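Local coordinates for axin interactor, dorsalization-associated protein (Danio rerio, PDB 2QZQ) that acts as a ventralizing factor in the embryo, binding axin and blocking its homodimerization and JNK activation, and is represented here by its C-terminal C2 domain, at residues A[15-21]-A[67-73]; A[33-39]-A[51-57]; A[83-89]-A[127-131]; A[111-115]-A[147-151]. One frame throughout, in Å; residues are numbered along the deposited sequence.

Interaction 1: residues A[15-21]-A[67-73]; sequences LLTLTIE and FSVDVEI
A G1 beta bulge interrupts the antiparallel pairing of residues 15-21 with 67-73 in the beta sandwich of this C2 domain: two consecutive residues, Ser68 and Val69, stand opposite the single residue Ile20, and Glu21 O accepts from the successive amides Phe67 N (2.9 Å) and Ser68 N, which reach it from the same face of its carbonyl plane. From Ile20 back to Leu16 the pairing is regular, with Leu18 and Val71 exchanging two backbone bonds and Ile73 N bound to Leu16 O. On the face carrying Thr17, Thr19, Asp70 and Glu72, two threonine hydroxyls meet carboxylates. Thr19 OG1 donates to Asp70 OD1 at 2.8 Å, coming from above the carboxylate plane, whereas Thr17 OG1 reaches the syn side of Glu72 OE1 at 2.7 Å. The Glu72 chain bends at its second torsion (chi2 -69°), which folds the carboxylate back over Thr17. A water donating to both Leu16 O and Glu72 OE1 adds another grip on that oxygen, as does a salt bridge from Arg6. The other face is apolar: Ile20 turns CG2 to Phe67 CB and CD1 to Val71 CG2, both at 3.7 Å, while Leu16 CD2 lies alongside Ile73 CG1. Strand 144-151 pairs with the far edge of 15-21, and the apolar face packs on Ile36 and Val38 of strand 34-41 and on Ile86 and Phe88 of strand 85-94.

Interaction 2: residues A[33-39]-A[51-57]; sequences DPYITVS and VQDTPVA
A beta hairpin joins strand 34-41 to the short strand 52-53, and its ladder runs on past Asp53 into less regular chain. Val38 and Gln52 form a hydrogen-bonded antiparallel pair, Val38 N to Gln52 O being 2.8 Å. Next to it, in the non-hydrogen-bonded pair, Thr37 and Asp53 lie side by side, and Thr37 OG1 donates to Asp53 OD1 at 2.6 Å from above the carboxylate plane. The other carboxylate oxygen, OD2, shares a water with Tyr35 OH, the ring crossing the carboxylate with their planes 52° apart. Thr54 takes over where the backbone ladder breaks. Its OG1 sits between its own N and carbonyl carbon (chi1 73°), from where it accepts from Ile36 N at 3.1 Å and donates to Pro55 O at 2.7 Å, while Thr54 N binds Ile36 O. A valine here would probably leave Ile36 N and Pro55 O without this hydroxyl and let the chain around Pro55 shift. Beyond it Ala57 N binds Pro34 O at 2.9 Å, and Val56 CG1 rests on Asp33 CA. Such an edge hairpin, with Ile36 and Thr54 packed on Phe67 of strand 64-72, is part of the two-layered beta sandwich of C2 domains.

Interaction 3: residues A[83-89]-A[127-131]; sequences GAAIFFE and TDFKR
Aromatic contact leads the packing of residues 127-131 on residues 83-89, most of them on strand 85-94. Phe129 directs its edge at the face of Phe87 in a T-shaped stack, centroids 5.0 Å apart and planes at 72°, with Phe129 CD1 over the centre of the Phe87 ring. Apolar contacts add to this: Thr127 CG2 approaches Phe87 CD1, and Arg131 CD lies 3.5 Å from Phe87 CZ. The Arg131 guanidinium also lays one face on Ala85, CB standing over its centre.

Polar contacts lie at both ends of the loop. Thr127 OG1 donates to Glu89 OE2 at 2.6 Å, on the anti side of the carboxylate, whose OE1 lies at the edge of the Phe129 ring, 3.3 Å from CZ. At the other end Arg131 NH2 lies close to Gly83 O, too short and bent for the bond to be more than doubtful, while Arg131 NH1 holds Phe129 O at 3.0 Å in the guanidinium plane. A leucine in place of Arg131 would probably leave Phe129 O without this donor, Glu109 without its salt-bridge partner and the Ala85 methyl without the flat group over it.

Local bonds shape the loop itself, a type I turn from Asp128 to Arg131 with an Asx turn in which Asp128 OD1 accepts from Lys130 N. It lies against strand 85-94, flanked in the sheet by strands 34-41 and 99-109; Lys41 of the former makes a cation-pi contact with Phe129.

Interaction 4: residues A[111-115]-A[147-151]; sequences DEIKP and NQTLH
Gln148 reaches from strand 144-151 into the loop 111-115, and its buried side chain forms the tight part of the contact. Gln148 NE2 donates to Glu112 O at 3.0 Å, a nearly straight bond (164°) with the carbonyl oxygen close to the amide plane. At the other corner of the same amide, Gln148 OE1 lies 3.4 Å from Ile113 CA and accepts a long, weak bond from Lys114 N. Lys114 O presses on the side chain, 3.2 Å from Gln148 CB and 3.1 Å from the amide carbon Gln148 CD. Gln148 CG stands anti to the carbonyl carbon (chi1 -41°) and the chain beyond it is extended, which carries the amide past Lys114 O to the backbone of Glu112. Ile113 CG2 comes up to Gln148 OE1, its side chain set roughly perpendicular to that of Gln148.

This loop connects strands 99-109 and 116-124 of the C2 beta sandwich, after a short 3-10 segment that ends at Glu112, and Gln148 pairs through its backbone with Gly116 at the start of the next strand. Met108 and Leu18 also touch the Gln148 side chain.

The packing is looser around Leu150, whose CD1 meets Pro115 N at 3.8 Å and whose CD2 comes no nearer than 4.2 Å to Ile113 CG2. Lys114 and Pro115 are exposed, and here a water accepts from Lys114 NZ at 2.6 Å and, weakly, from Gln148 NE2. Thr14 and Leu77 touch Leu150 beyond the loop.

All four contacts belong to one antiparallel C2 beta sandwich. Interaction 1 pairs strands 15-24 and 64-72, and interaction 2, about 11 Å away between centres, falls within the chain interval that interaction 1 spans; Gln52 NE2 and Glu72 O join the two. Interaction 3 follows later, adding a loop to strand 85-94, the sheet neighbour of 34-41, and its Ile86 and Phe88 meet Leu16 and Leu18 across the core. Interaction 4 alternates with interaction 3 along the chain and packs the loop 111-115 on strand 144-151, the neighbour of 15-24. Interactions 2 and 4, about 20 Å apart between centres, do not touch. The chain's first 68 residues, probably axin-binding, thus contribute strands to both layers.

Interaction 1: residues A[15-21]-A[67-73]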
loop_
_atom_site.group_PDB
_atom_site.type_symbol
_atom_site.label_atom_id
_atom_site.label_comp_id
_atom_site.label_asym_id
_atom_site.label_seq_id
_atom_site.Cartn_x
_atom_site.Cartn_y
_atom_site.Cartn_z
ATOM N N LEU A 15 8.833 14.720 -3.615
ATOM C CA LEU A 15 8.679 13.583 -2.696
ATOM C C LEU A 15 7.211 13.318 -2.430
ATOM O O LEU A 15 6.398 14.249 -2.295
ATOM C CB LEU A 15 9.422 13.824 -1.372
ATOM C CG LEU A 15 10.950 13.792 -1.402
ATOM C CD1 LEU A 15 11.486 14.355 -0.067
ATOM C CD2 LEU A 15 11.535 12.391 -1.709
ATOM N N LEU A 16 6.873 12.032 -2.351
ATOM C CA LEU A 16 5.491 11.637 -2.201
ATOM C C LEU A 16 5.258 11.047 -0.821
ATOM O O LEU A 16 6.042 10.215 -0.358
ATOM C CB LEU A 16 5.108 10.633 -3.305
ATOM C CG LEU A 16 3.726 9.946 -3.246
ATOM C CD1 LEU A 16 2.587 10.922 -3.475
ATOM C CD2 LEU A 16 3.668 8.789 -4.223
ATOM N N THR A 17 4.216 11.556 -0.167
ATOM C CA THR A 17 3.634 10.960 1.025
ATOM C C THR A 17 2.301 10.324 0.673
ATOM O O THR A 17 1.434 10.963 0.061
ATOM C CB THR A 17 3.410 11.985 2.139
ATOM O OG1 THR A 17 4.639 12.698 2.356
ATOM C CG2 THR A 17 2.977 11.270 3.483
ATOM N N LEU A 18 2.148 9.055 1.041
ATOM C CA LEU A 18 0.846 8.402 0.913
ATOM C C LEU A 18 0.269 8.166 2.286
ATOM O O LEU A 18 0.874 7.434 3.100
ATOM C CB LEU A 18 0.974 7.081 0.157
ATOM C CG LEU A 18 1.480 7.189 -1.278
ATOM C CD1 LEU A 18 1.838 5.818 -1.848
ATOM C CD2 LEU A 18 0.480 7.937 -2.145
ATOM N N THR A 19 -0.868 8.804 2.564
ATOM C CA THR A 19 -1.580 8.574 3.805
ATOM C C THR A 19 -2.475 7.376 3.579
ATOM O O THR A 19 -3.325 7.392 2.706
ATOM C CB THR A 19 -2.475 9.788 4.171
ATOM O OG1 THR A 19 -1.663 10.970 4.224
ATOM C CG2 THR A 19 -3.188 9.583 5.525
ATOM N N ILE A 20 -2.288 6.334 4.371
ATOM C CA ILE A 20 -3.180 5.190 4.285
ATOM C C ILE A 20 -4.267 5.492 5.281
ATOM O O ILE A 20 -4.036 5.498 6.508
ATOM C CB ILE A 20 -2.469 3.856 4.641
ATOM C CG1 ILE A 20 -1.282 3.584 3.701
ATOM C CG2 ILE A 20 -3.477 2.703 4.688
ATOM C CD1 ILE A 20 -0.398 2.405 4.156
ATOM N N GLU A 21 -5.453 5.777 4.751
ATOM C CA GLU A 21 -6.571 6.176 5.588
ATOM C C GLU A 21 -7.226 4.944 6.163
ATOM O O GLU A 21 -7.270 4.770 7.366
ATOM C CB GLU A 21 -7.565 7.033 4.801
ATOM C CG GLU A 21 -6.873 8.301 4.260
ATOM C CD GLU A 21 -7.775 9.216 3.434
ATOM O OE1 GLU A 21 -8.802 8.754 2.905
ATOM O OE2 GLU A 21 -7.427 10.414 3.310
ATOM N N PHE A 67 -6.249 3.051 9.483
ATOM C CA PHE A 67 -4.813 3.133 9.662
ATOM C C PHE A 67 -4.392 4.546 10.044
ATOM O O PHE A 67 -3.688 4.734 11.059
ATOM C CB PHE A 67 -4.078 2.730 8.366
ATOM C CG PHE A 67 -3.933 1.237 8.185
ATOM C CD1 PHE A 67 -2.763 0.578 8.572
ATOM C CD2 PHE A 67 -4.992 0.482 7.669
ATOM C CE1 PHE A 67 -2.650 -0.815 8.417
ATOM C CE2 PHE A 67 -4.894 -0.910 7.522
ATOM C CZ PHE A 67 -3.722 -1.564 7.896
ATOM N N SER A 68 -4.830 5.523 9.229
ATOM C CA SER A 68 -4.471 6.938 9.393
ATOM C C SER A 68 -2.984 7.096 9.663
ATOM O O SER A 68 -2.586 7.629 10.697
ATOM C CB SER A 68 -5.285 7.580 10.524
ATOM O OG SER A 68 -6.669 7.347 10.355
ATOM N N VAL A 69 -2.168 6.616 8.732
ATOM C CA VAL A 69 -0.728 6.682 8.856
ATOM C C VAL A 69 -0.091 7.128 7.541
ATOM O O VAL A 69 -0.532 6.719 6.460
ATOM C CB VAL A 69 -0.149 5.325 9.334
ATOM C CG1 VAL A 69 -0.276 4.236 8.245
ATOM C CG2 VAL A 69 1.297 5.487 9.807
ATOM N N ASP A 70 0.940 7.974 7.638
ATOM C CA ASP A 70 1.681 8.438 6.459
ATOM C C ASP A 70 2.826 7.502 6.127
ATOM O O ASP A 70 3.587 7.091 7.008
ATOM C CB ASP A 70 2.257 9.846 6.667
ATOM C CG ASP A 70 1.199 10.917 6.751
ATOM O OD1 ASP A 70 0.001 10.666 6.435
ATOM O OD2 ASP A 70 1.591 12.049 7.140
ATOM N N VAL A 71 2.941 7.150 4.857
ATOM C CA VAL A 71 4.078 6.391 4.381
ATOM C C VAL A 71 4.885 7.279 3.424
ATOM O O VAL A 71 4.339 7.804 2.454
ATOM C CB VAL A 71 3.643 5.057 3.694
ATOM C CG1 VAL A 71 4.842 4.286 3.179
ATOM C CG2 VAL A 71 2.828 4.195 4.687
ATOM N N GLU A 72 6.183 7.405 3.698
ATOM C CA GLU A 72 7.092 8.217 2.892
ATOM C C GLU A 72 7.768 7.379 1.831
ATOM O O GLU A 72 8.525 6.448 2.135
ATOM C CB GLU A 72 8.139 8.931 3.791
ATOM C CG GLU A 72 7.517 9.686 4.997
ATOM C CD GLU A 72 6.698 10.927 4.616
ATOM O OE1 GLU A 72 6.786 11.417 3.459
ATOM O OE2 GLU A 72 5.965 11.429 5.487
ATOM N N ILE A 73 7.489 7.703 0.570
ATOM C CA ILE A 73 8.076 6.965 -0.554
ATOM C C ILE A 73 9.558 7.331 -0.692
ATOM O O ILE A 73 9.908 8.510 -0.828
ATOM C CB ILE A 73 7.262 7.207 -1.856
ATOM C CG1 ILE A 73 5.849 6.648 -1.674
ATOM C CG2 ILE A 73 7.918 6.537 -3.075
ATOM C CD1 ILE A 73 5.825 5.156 -1.314
HETATM O O HOH W 1 8.840 10.080 -2.778
HETATM O O HOH W 2 7.983 11.430 1.030
#

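Interaction 2: residues A[33-39]-A[51-57]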
loop_
_atom_site.group_PDB
_atom_site.type_symbol
_atom_site.label_atom_id
_atom_site.label_comp_id
_atom_site.label_asym_id
_atom_site.label_seq_id
_atom_site.Cartn_x
_atom_site.Cartn_y
_atom_site.Cartn_z
ATOM N N ASP A 33 -4.431 -8.505 13.958
ATOM C CA ASP A 33 -3.143 -7.791 13.882
ATOM C C ASP A 33 -2.846 -7.358 12.444
ATOM O O ASP A 33 -1.790 -7.676 11.885
ATOM C CB ASP A 33 -2.003 -8.644 14.439
ATOM C CG ASP A 33 -2.154 -8.911 15.937
ATOM O OD1 ASP A 33 -2.917 -8.195 16.598
ATOM O OD2 ASP A 33 -1.496 -9.842 16.426
ATOM N N PRO A 34 -3.791 -6.630 11.848
ATOM C CA PRO A 34 -3.622 -6.260 10.431
ATOM C C PRO A 34 -2.561 -5.183 10.219
ATOM O O PRO A 34 -2.421 -4.249 11.030
ATOM C CB PRO A 34 -5.004 -5.739 10.038
ATOM C CG PRO A 34 -5.570 -5.185 11.317
ATOM C CD PRO A 34 -5.056 -6.120 12.422
ATOM N N TYR A 35 -1.821 -5.298 9.127
ATOM C CA TYR A 35 -0.908 -4.222 8.735
ATOM C C TYR A 35 -0.688 -4.223 7.232
ATOM O O TYR A 35 -1.169 -5.100 6.524
ATOM C CB TYR A 35 0.426 -4.281 9.485
ATOM C CG TYR A 35 1.309 -5.458 9.135
ATOM C CD1 TYR A 35 1.126 -6.709 9.756
ATOM C CD2 TYR A 35 2.330 -5.329 8.194
ATOM C CE1 TYR A 35 1.951 -7.798 9.437
ATOM C CE2 TYR A 35 3.154 -6.407 7.860
ATOM C CZ TYR A 35 2.968 -7.637 8.510
ATOM O OH TYR A 35 3.783 -8.700 8.180
ATOM N N ILE A 36 0.024 -3.210 6.751
ATOM C CA ILE A 36 0.285 -3.093 5.308
ATOM C C ILE A 36 1.760 -2.934 5.038
ATOM O O ILE A 36 2.446 -2.177 5.722
ATOM C CB ILE A 36 -0.538 -1.934 4.680
ATOM C CG1 ILE A 36 -2.029 -2.301 4.698
ATOM C CG2 ILE A 36 -0.059 -1.598 3.190
ATOM C CD1 ILE A 36 -2.978 -1.149 4.193
ATOM N N THR A 37 2.229 -3.656 4.017
ATOM C CA THR A 37 3.569 -3.546 3.513
ATOM C C THR A 37 3.491 -2.747 2.229
ATOM O O THR A 37 2.735 -3.102 1.298
ATOM C CB THR A 37 4.172 -4.911 3.221
ATOM O OG1 THR A 37 4.316 -5.610 4.451
ATOM C CG2 THR A 37 5.575 -4.796 2.570
ATOM N N VAL A 38 4.266 -1.675 2.212
ATOM C CA VAL A 38 4.358 -0.777 1.061
ATOM C C VAL A 38 5.743 -0.943 0.438
ATOM O O VAL A 38 6.782 -0.768 1.101
ATOM C CB VAL A 38 4.110 0.713 1.446
ATOM C CG1 VAL A 38 4.154 1.663 0.171
ATOM C CG2 VAL A 38 2.795 0.894 2.215
ATOM N N SER A 39 5.742 -1.304 -0.843
ATOM C CA SER A 39 6.951 -1.471 -1.595
ATOM C C SER A 39 6.822 -0.715 -2.937
ATOM O O SER A 39 5.715 -0.403 -3.376
ATOM C CB SER A 39 7.236 -2.958 -1.830
ATOM O OG SER A 39 6.213 -3.604 -2.576
ATOM N N VAL A 51 11.505 -1.879 1.584
ATOM C CA VAL A 51 10.128 -2.244 1.871
ATOM C C VAL A 51 9.812 -1.644 3.228
ATOM O O VAL A 51 10.693 -1.603 4.092
ATOM C CB VAL A 51 9.987 -3.792 1.835
ATOM C CG1 VAL A 51 8.576 -4.222 2.093
ATOM C CG2 VAL A 51 10.424 -4.319 0.458
ATOM N N GLN A 52 8.593 -1.142 3.412
ATOM C CA GLN A 52 8.168 -0.549 4.670
ATOM C C GLN A 52 6.855 -1.144 5.192
ATOM O O GLN A 52 5.875 -1.232 4.445
ATOM C CB GLN A 52 7.965 0.950 4.519
ATOM C CG GLN A 52 9.188 1.763 4.063
ATOM C CD GLN A 52 8.817 3.200 3.851
ATOM O OE1 GLN A 52 8.692 3.959 4.811
ATOM N NE2 GLN A 52 8.594 3.586 2.591
ATOM N N ASP A 53 6.833 -1.527 6.474
ATOM C CA ASP A 53 5.616 -2.052 7.112
ATOM C C ASP A 53 4.950 -1.004 7.970
ATOM O O ASP A 53 5.611 -0.374 8.808
ATOM C CB ASP A 53 5.936 -3.264 8.002
ATOM C CG ASP A 53 6.309 -4.492 7.227
ATOM O OD1 ASP A 53 6.193 -4.523 5.970
ATOM O OD2 ASP A 53 6.717 -5.476 7.891
ATOM N N THR A 54 3.644 -0.816 7.819
ATOM C CA THR A 54 2.947 0.007 8.797
ATOM C C THR A 54 3.009 -0.720 10.149
ATOM O O THR A 54 3.231 -1.952 10.198
ATOM C CB THR A 54 1.460 0.326 8.484
ATOM O OG1 THR A 54 0.645 -0.841 8.682
ATOM C CG2 THR A 54 1.245 0.929 7.048
ATOM N N PRO A 55 2.852 0.042 11.245
ATOM C CA PRO A 55 2.507 -0.619 12.502
ATOM C C PRO A 55 1.176 -1.331 12.332
ATOM O O PRO A 55 0.409 -1.031 11.393
ATOM C CB PRO A 55 2.292 0.535 13.473
ATOM C CG PRO A 55 3.021 1.717 12.871
ATOM C CD PRO A 55 2.990 1.507 11.381
ATOM N N VAL A 56 0.891 -2.250 13.252
ATOM C CA VAL A 56 -0.414 -2.905 13.320
ATOM C C VAL A 56 -1.537 -1.906 13.613
ATOM O O VAL A 56 -1.423 -1.031 14.481
ATOM C CB VAL A 56 -0.394 -4.084 14.340
ATOM C CG1 VAL A 56 -1.807 -4.545 14.725
ATOM C CG2 VAL A 56 0.378 -5.231 13.751
ATOM N N ALA A 57 -2.622 -2.030 12.864
ATOM C CA ALA A 57 -3.770 -1.168 13.027
ATOM C C ALA A 57 -4.715 -1.791 14.058
ATOM O O ALA A 57 -4.974 -3.005 14.024
ATOM C CB ALA A 57 -4.489 -0.979 11.686
HETATM O O HOH W 3 6.014 -7.995 6.672
HETATM O O HOH W 4 8.697 1.259 0.548
#

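Interaction 3: residues A[83-89]-A[127-131]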
loop_
_atom_site.group_PDB
_atom_site.type_symbol
_atom_site.label_atom_id
_atom_site.label_comp_id
_atom_site.label_asym_id
_atom_site.label_seq_id
_atom_site.Cartn_x
_atom_site.Cartn_y
_atom_site.Cartn_z
ATOM N N GLY A 83 8.144 2.382 -15.641
ATOM C CA GLY A 83 7.263 1.247 -15.327
ATOM C C GLY A 83 7.176 0.866 -13.850
ATOM O O GLY A 83 6.718 -0.232 -13.525
ATOM N N ALA A 84 7.613 1.745 -12.949
ATOM C CA ALA A 84 7.519 1.432 -11.517
ATOM C C ALA A 84 6.070 1.438 -11.033
ATOM O O ALA A 84 5.182 2.069 -11.635
ATOM C CB ALA A 84 8.354 2.383 -10.701
ATOM N N ALA A 85 5.818 0.689 -9.964
ATOM C CA ALA A 85 4.517 0.732 -9.306
ATOM C C ALA A 85 4.726 0.648 -7.798
ATOM O O ALA A 85 5.688 0.032 -7.320
ATOM C CB ALA A 85 3.649 -0.409 -9.766
ATOM N N ILE A 86 3.828 1.284 -7.066
ATOM C CA ILE A 86 3.802 1.203 -5.612
ATOM C C ILE A 86 2.748 0.141 -5.219
ATOM O O ILE A 86 1.572 0.241 -5.614
ATOM C CB ILE A 86 3.438 2.571 -4.981
ATOM C CG1 ILE A 86 4.304 3.709 -5.578
ATOM C CG2 ILE A 86 3.617 2.556 -3.441
ATOM C CD1 ILE A 86 3.904 5.081 -5.064
ATOM N N PHE A 87 3.175 -0.837 -4.423
ATOM C CA PHE A 87 2.306 -1.916 -3.937
ATOM C C PHE A 87 1.937 -1.725 -2.481
ATOM O O PHE A 87 2.728 -1.205 -1.705
ATOM C CB PHE A 87 3.044 -3.249 -4.068
ATOM C CG PHE A 87 2.986 -3.816 -5.437
ATOM C CD1 PHE A 87 2.029 -4.766 -5.755
ATOM C CD2 PHE A 87 3.877 -3.391 -6.419
ATOM C CE1 PHE A 87 1.955 -5.294 -7.091
ATOM C CE2 PHE A 87 3.810 -3.899 -7.723
ATOM C CZ PHE A 87 2.844 -4.851 -8.049
ATOM N N PHE A 88 0.721 -2.149 -2.125
ATOM C CA PHE A 88 0.206 -2.107 -0.778
ATOM C C PHE A 88 -0.323 -3.509 -0.560
ATOM O O PHE A 88 -1.250 -3.915 -1.261
ATOM C CB PHE A 88 -0.951 -1.102 -0.654
ATOM C CG PHE A 88 -0.603 0.254 -1.182
ATOM C CD1 PHE A 88 -0.114 1.237 -0.342
ATOM C CD2 PHE A 88 -0.692 0.514 -2.552
ATOM C CE1 PHE A 88 0.256 2.502 -0.856
ATOM C CE2 PHE A 88 -0.339 1.754 -3.054
ATOM C CZ PHE A 88 0.155 2.736 -2.212
ATOM N N GLU A 89 0.335 -4.250 0.325
ATOM C CA GLU A 89 -0.059 -5.639 0.636
ATOM C C GLU A 89 -0.627 -5.654 2.036
ATOM O O GLU A 89 0.059 -5.264 2.961
ATOM C CB GLU A 89 1.142 -6.565 0.596
ATOM C CG GLU A 89 1.749 -6.746 -0.790
ATOM C CD GLU A 89 2.968 -7.631 -0.740
ATOM O OE1 GLU A 89 4.040 -7.131 -0.331
ATOM O OE2 GLU A 89 2.836 -8.817 -1.085
ATOM N N THR A 127 0.516 -11.980 -4.173
ATOM C CA THR A 127 0.831 -10.721 -4.843
ATOM C C THR A 127 1.563 -11.012 -6.147
ATOM O O THR A 127 2.519 -11.802 -6.164
ATOM C CB THR A 127 1.660 -9.807 -3.944
ATOM O OG1 THR A 127 0.977 -9.651 -2.691
ATOM C CG2 THR A 127 1.802 -8.406 -4.580
ATOM N N ASP A 128 1.105 -10.396 -7.238
ATOM C CA ASP A 128 1.872 -10.432 -8.473
ATOM C C ASP A 128 2.527 -9.082 -8.600
ATOM O O ASP A 128 1.868 -8.099 -8.983
ATOM C CB ASP A 128 0.967 -10.712 -9.674
ATOM C CG ASP A 128 1.743 -10.794 -11.007
ATOM O OD1 ASP A 128 2.972 -10.600 -11.045
ATOM O OD2 ASP A 128 1.093 -11.035 -12.030
ATOM N N PHE A 129 3.820 -9.036 -8.256
ATOM C CA PHE A 129 4.602 -7.822 -8.319
ATOM C C PHE A 129 4.904 -7.334 -9.730
ATOM O O PHE A 129 5.365 -6.216 -9.909
ATOM C CB PHE A 129 5.891 -7.965 -7.505
ATOM C CG PHE A 129 5.666 -8.002 -6.008
ATOM C CD1 PHE A 129 5.075 -6.931 -5.351
ATOM C CD2 PHE A 129 6.056 -9.114 -5.261
ATOM C CE1 PHE A 129 4.904 -6.955 -3.965
ATOM C CE2 PHE A 129 5.887 -9.145 -3.882
ATOM C CZ PHE A 129 5.300 -8.061 -3.241
ATOM N N LYS A 130 4.583 -8.152 -10.729
ATOM C CA LYS A 130 4.600 -7.693 -12.122
ATOM C C LYS A 130 3.208 -7.235 -12.591
ATOM O O LYS A 130 3.081 -6.691 -13.694
ATOM C CB LYS A 130 5.147 -8.793 -13.032
ATOM C CG LYS A 130 6.628 -9.115 -12.786
ATOM C CD LYS A 130 7.013 -10.318 -13.586
ATOM C CE LYS A 130 8.432 -10.746 -13.262
ATOM N NZ LYS A 130 8.748 -11.994 -13.989
ATOM N N ARG A 131 2.194 -7.410 -11.723
ATOM C CA ARG A 131 0.770 -7.085 -12.005
ATOM C C ARG A 131 0.260 -7.512 -13.402
ATOM O O ARG A 131 -0.476 -6.803 -14.078
ATOM C CB ARG A 131 0.397 -5.625 -11.643
ATOM C CG ARG A 131 1.201 -4.509 -12.273
ATOM C CD ARG A 131 2.426 -4.088 -11.454
ATOM N NE ARG A 131 3.153 -2.996 -12.121
ATOM C CZ ARG A 131 4.481 -2.813 -12.077
ATOM N NH1 ARG A 131 5.302 -3.642 -11.402
ATOM N NH2 ARG A 131 4.988 -1.769 -12.693
#

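Interaction 4: residues A[111-115]-A[147-151]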
loop_
_atom_site.group_PDB
_atom_site.type_symbol
_atom_site.label_atom_id
_atom_site.label_comp_id
_atom_site.label_asym_id
_atom_site.label_seq_id
_atom_site.Cartn_x
_atom_site.Cartn_y
_atom_site.Cartn_z
ATOM N N ASP A 111 1.756 6.932 -13.400
ATOM C CA ASP A 111 0.830 7.916 -13.975
ATOM C C ASP A 111 -0.425 8.136 -13.112
ATOM O O ASP A 111 -1.263 9.003 -13.410
ATOM C CB ASP A 111 0.507 7.575 -15.455
ATOM C CG ASP A 111 -0.338 6.303 -15.631
ATOM O OD1 ASP A 111 -0.614 5.552 -14.664
ATOM O OD2 ASP A 111 -0.753 6.050 -16.782
ATOM N N GLU A 112 -0.536 7.362 -12.018
ATOM C CA GLU A 112 -1.605 7.531 -11.033
ATOM C C GLU A 112 -1.229 8.412 -9.841
ATOM O O GLU A 112 -2.065 8.678 -8.961
ATOM C CB GLU A 112 -2.082 6.182 -10.509
ATOM C CG GLU A 112 -2.677 5.299 -11.568
ATOM C CD GLU A 112 -3.197 4.020 -10.976
ATOM O OE1 GLU A 112 -4.316 4.058 -10.453
ATOM O OE2 GLU A 112 -2.496 2.990 -11.039
ATOM N N ILE A 113 0.024 8.859 -9.815
ATOM C CA ILE A 113 0.492 9.743 -8.752
ATOM C C ILE A 113 0.037 11.160 -9.078
ATOM O O ILE A 113 0.472 11.729 -10.088
ATOM C CB ILE A 113 2.028 9.679 -8.584
ATOM C CG1 ILE A 113 2.443 8.249 -8.213
ATOM C CG2 ILE A 113 2.468 10.683 -7.512
ATOM C CD1 ILE A 113 3.934 8.010 -8.171
ATOM N N LYS A 114 -0.859 11.675 -8.239
ATOM C CA LYS A 114 -1.520 12.972 -8.366
ATOM C C LYS A 114 -2.032 13.346 -6.962
ATOM O O LYS A 114 -2.368 12.460 -6.169
ATOM C CB LYS A 114 -2.669 12.922 -9.403
ATOM C CG LYS A 114 -3.876 12.088 -8.991
ATOM C CD LYS A 114 -5.110 12.306 -9.890
ATOM C CE LYS A 114 -6.270 11.316 -9.575
ATOM N NZ LYS A 114 -6.258 10.644 -8.211
ATOM N N PRO A 115 -2.094 14.654 -6.633
ATOM C CA PRO A 115 -2.540 15.077 -5.302
ATOM C C PRO A 115 -3.973 14.655 -4.955
ATOM O O PRO A 115 -4.811 14.513 -5.850
ATOM C CB PRO A 115 -2.418 16.607 -5.362
ATOM C CG PRO A 115 -2.444 16.934 -6.789
ATOM C CD PRO A 115 -1.751 15.813 -7.484
ATOM N N ASN A 147 -4.608 9.114 0.647
ATOM C CA ASN A 147 -4.442 10.538 0.274
ATOM C C ASN A 147 -3.008 10.747 -0.153
ATOM O O ASN A 147 -2.080 10.341 0.563
ATOM C CB ASN A 147 -4.828 11.488 1.422
ATOM C CG ASN A 147 -4.909 12.950 0.974
ATOM O OD1 ASN A 147 -5.532 13.252 -0.018
ATOM N ND2 ASN A 147 -4.257 13.844 1.705
ATOM N N GLN A 148 -2.818 11.349 -1.337
ATOM C CA GLN A 148 -1.478 11.631 -1.862
ATOM C C GLN A 148 -1.122 13.105 -1.650
ATOM O O GLN A 148 -1.941 13.992 -1.908
ATOM C CB GLN A 148 -1.363 11.319 -3.366
ATOM C CG GLN A 148 -2.050 10.044 -3.820
ATOM C CD GLN A 148 -1.580 9.597 -5.183
ATOM O OE1 GLN A 148 -0.382 9.639 -5.484
ATOM N NE2 GLN A 148 -2.520 9.164 -6.024
ATOM N N THR A 149 0.086 13.340 -1.153
ATOM C CA THR A 149 0.625 14.689 -1.007
ATOM C C THR A 149 1.972 14.711 -1.686
ATOM O O THR A 149 2.862 13.895 -1.385
ATOM C CB THR A 149 0.829 15.117 0.462
ATOM O OG1 THR A 149 -0.353 14.847 1.216
ATOM C CG2 THR A 149 1.158 16.623 0.541
ATOM N N LEU A 150 2.126 15.682 -2.584
ATOM C CA LEU A 150 3.361 15.858 -3.313
ATOM C C LEU A 150 4.106 17.064 -2.740
ATOM O O LEU A 150 3.543 18.158 -2.611
ATOM C CB LEU A 150 3.085 15.963 -4.819
ATOM C CG LEU A 150 2.779 14.642 -5.557
ATOM C CD1 LEU A 150 1.398 14.087 -5.240
ATOM C CD2 LEU A 150 2.941 14.819 -7.062
ATOM N N HIS A 151 5.344 16.823 -2.329
ATOM C CA HIS A 151 6.152 17.821 -1.645
ATOM C C HIS A 151 7.176 18.432 -2.583
ATOM O O HIS A 151 8.079 17.743 -3.087
ATOM C CB HIS A 151 6.845 17.234 -0.407
ATOM C CG HIS A 151 5.893 16.705 0.616
ATOM N ND1 HIS A 151 4.993 17.505 1.286
ATOM C CD2 HIS A 151 5.697 15.446 1.080
ATOM C CE1 HIS A 151 4.287 16.763 2.123
ATOM N NE2 HIS A 151 4.692 15.509 2.012
HETATM O O HOH W 5 -4.893 10.930 -5.958
#